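Local coordinates for methyltransferase (Streptococcus mutans, PDB 2B78), which is probably an S-adenosylmethionine-dependent methyltransferase that may act on RNA, at residues A[271-274]-A[275-278]. Residues are numbered along the deposited sequence; the frame is centred on the assembly and turned at random.
Sequences DVFD and YFKY
Four successive i to i+4 backbone bonds, from Y275 N to D271 O (2.9 Å), F276 N to V272 O, K277 N to F273 O and Y278 N to D274 O, make 271-278 the first turns of an alpha-helix. D271 is its N-cap: OD2 accepts from D274 N at 3.1 Å through the lone pair turned away from OD1, and more weakly from F273 N at 2.9 Å, where the N-H...O angle is only 125°. One carboxylate oxygen thus serves two amides of the first turn, while the D271 carbonyl begins the regular helical bonding.

On the buried flank V272 and F276, one turn apart, run side by side in the same direction. The V272 CG1 branch, set beside the V272 carbonyl carbon by a chi1 of 168°, reaches F276 CE2 at 3.7 Å. The F276 ring also leans on the backbone, with CD2 3.4 Å from V272 O. F273 meets it from a different angle: the two side chains are skewed, and F273 CD1 lies in the plane of the F276 ring, at its edge, 4.0 Å from F276 CD2. This is a glancing aromatic contact rather than a stack.

D271 and V272 belong to a site where S-adenosyl-L-homocysteine has been observed; no such ligand is bound to this chain, but the N-cap residue and the one after it thus line the probable S-adenosylmethionine pocket, just past the C-terminal end of strand 265-269, as expected for a Rossmann-like methyltransferase. F273 and F276 pack on L313 and Q316 of helix 306-319, K312 adding a cation-pi contact to F273. Y275 lies against L217 of strand 215-219 and T239 and V241 of strand 237-242, its hydroxyl hydrogen-bonded to that of Y286, so that Y275 joins helix 272-281 to the parallel strands 215-219, 237-242 and 286-291.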
loop_
_atom_site.group_PDB
_atom_site.type_symbol
_atom_site.label_atom_id
_atom_site.label_comp_id
_atom_site.label_asym_id
_atom_site.label_seq_id
_atom_site.Cartn_x
_atom_site.Cartn_y
_atom_site.Cartn_z
ATOM N N ASP A 271 -18.374 14.045 -3.384
ATOM C CA ASP A 271 -17.541 14.209 -2.200
ATOM C C ASP A 271 -18.162 13.260 -1.164
ATOM O O ASP A 271 -19.389 13.157 -1.063
ATOM C CB ASP A 271 -17.623 15.656 -1.716
ATOM C CG ASP A 271 -16.895 15.872 -0.420
ATOM O OD1 ASP A 271 -15.649 16.042 -0.438
ATOM O OD2 ASP A 271 -17.574 15.860 0.620
ATOM N N VAL A 272 -17.329 12.556 -0.404
ATOM C CA VAL A 272 -17.846 11.599 0.576
ATOM C C VAL A 272 -18.720 12.232 1.654
ATOM O O VAL A 272 -19.701 11.631 2.087
ATOM C CB VAL A 272 -16.689 10.787 1.216
ATOM C CG1 VAL A 272 -17.194 10.005 2.425
ATOM C CG2 VAL A 272 -16.130 9.797 0.181
ATOM N N PHE A 273 -18.382 13.437 2.096
ATOM C CA PHE A 273 -19.223 14.074 3.104
ATOM C C PHE A 273 -20.531 14.511 2.466
ATOM O O PHE A 273 -21.583 14.481 3.110
ATOM C CB PHE A 273 -18.507 15.259 3.747
ATOM C CG PHE A 273 -17.447 14.849 4.724
ATOM C CD1 PHE A 273 -17.796 14.238 5.931
ATOM C CD2 PHE A 273 -16.101 15.024 4.425
ATOM C CE1 PHE A 273 -16.809 13.804 6.828
ATOM C CE2 PHE A 273 -15.107 14.593 5.318
ATOM C CZ PHE A 273 -15.463 13.983 6.517
ATOM N N ASP A 274 -20.480 14.909 1.197
ATOM C CA ASP A 274 -21.709 15.305 0.516
ATOM C C ASP A 274 -22.580 14.063 0.352
ATOM O O ASP A 274 -23.817 14.153 0.360
ATOM C CB ASP A 274 -21.426 15.926 -0.859
ATOM C CG ASP A 274 -20.901 17.353 -0.768
ATOM O OD1 ASP A 274 -21.150 18.035 0.252
ATOM O OD2 ASP A 274 -20.243 17.806 -1.726
ATOM N N TYR A 275 -21.947 12.899 0.202
ATOM C CA TYR A 275 -22.733 11.683 0.058
ATOM C C TYR A 275 -23.380 11.295 1.387
ATOM O O TYR A 275 -24.484 10.753 1.403
ATOM C CB TYR A 275 -21.890 10.506 -0.449
ATOM C CG TYR A 275 -22.771 9.343 -0.841
ATOM C CD1 TYR A 275 -23.473 9.358 -2.048
ATOM C CD2 TYR A 275 -22.990 8.277 0.032
ATOM C CE1 TYR A 275 -24.382 8.345 -2.375
ATOM C CE2 TYR A 275 -23.895 7.252 -0.287
ATOM C CZ TYR A 275 -24.588 7.298 -1.492
ATOM O OH TYR A 275 -25.492 6.308 -1.813
ATOM N N PHE A 276 -22.697 11.563 2.499
ATOM C CA PHE A 276 -23.259 11.238 3.803
ATOM C C PHE A 276 -24.556 12.013 3.966
ATOM O O PHE A 276 -25.574 11.460 4.384
ATOM C CB PHE A 276 -22.286 11.603 4.934
ATOM C CG PHE A 276 -21.239 10.549 5.210
ATOM C CD1 PHE A 276 -21.594 9.209 5.330
ATOM C CD2 PHE A 276 -19.906 10.912 5.405
ATOM C CE1 PHE A 276 -20.637 8.240 5.640
ATOM C CE2 PHE A 276 -18.942 9.954 5.717
ATOM C CZ PHE A 276 -19.308 8.615 5.835
ATOM N N LYS A 277 -24.518 13.294 3.613
ATOM C CA LYS A 277 -25.692 14.157 3.705
ATOM C C LYS A 277 -26.821 13.723 2.761
ATOM O O LYS A 277 -28.006 13.820 3.095
ATOM C CB LYS A 277 -25.296 15.605 3.394
ATOM C CG LYS A 277 -26.470 16.574 3.450
ATOM C CD LYS A 277 -26.016 18.014 3.262
ATOM C CE LYS A 277 -27.173 18.979 3.455
ATOM N NZ LYS A 277 -26.746 20.395 3.308
ATOM N N TYR A 278 -26.447 13.274 1.571
ATOM C CA TYR A 278 -27.403 12.814 0.564
ATOM C C TYR A 278 -28.102 11.563 1.080
ATOM O O TYR A 278 -29.315 11.380 0.922
ATOM C CB TYR A 278 -26.663 12.474 -0.732
ATOM C CG TYR A 278 -27.562 12.242 -1.929
ATOM C CD1 TYR A 278 -28.205 13.309 -2.554
ATOM C CD2 TYR A 278 -27.766 10.961 -2.439
ATOM C CE1 TYR A 278 -29.030 13.109 -3.664
ATOM C CE2 TYR A 278 -28.592 10.746 -3.547
ATOM C CZ TYR A 278 -29.218 11.826 -4.154
ATOM O OH TYR A 278 -30.035 11.632 -5.253
#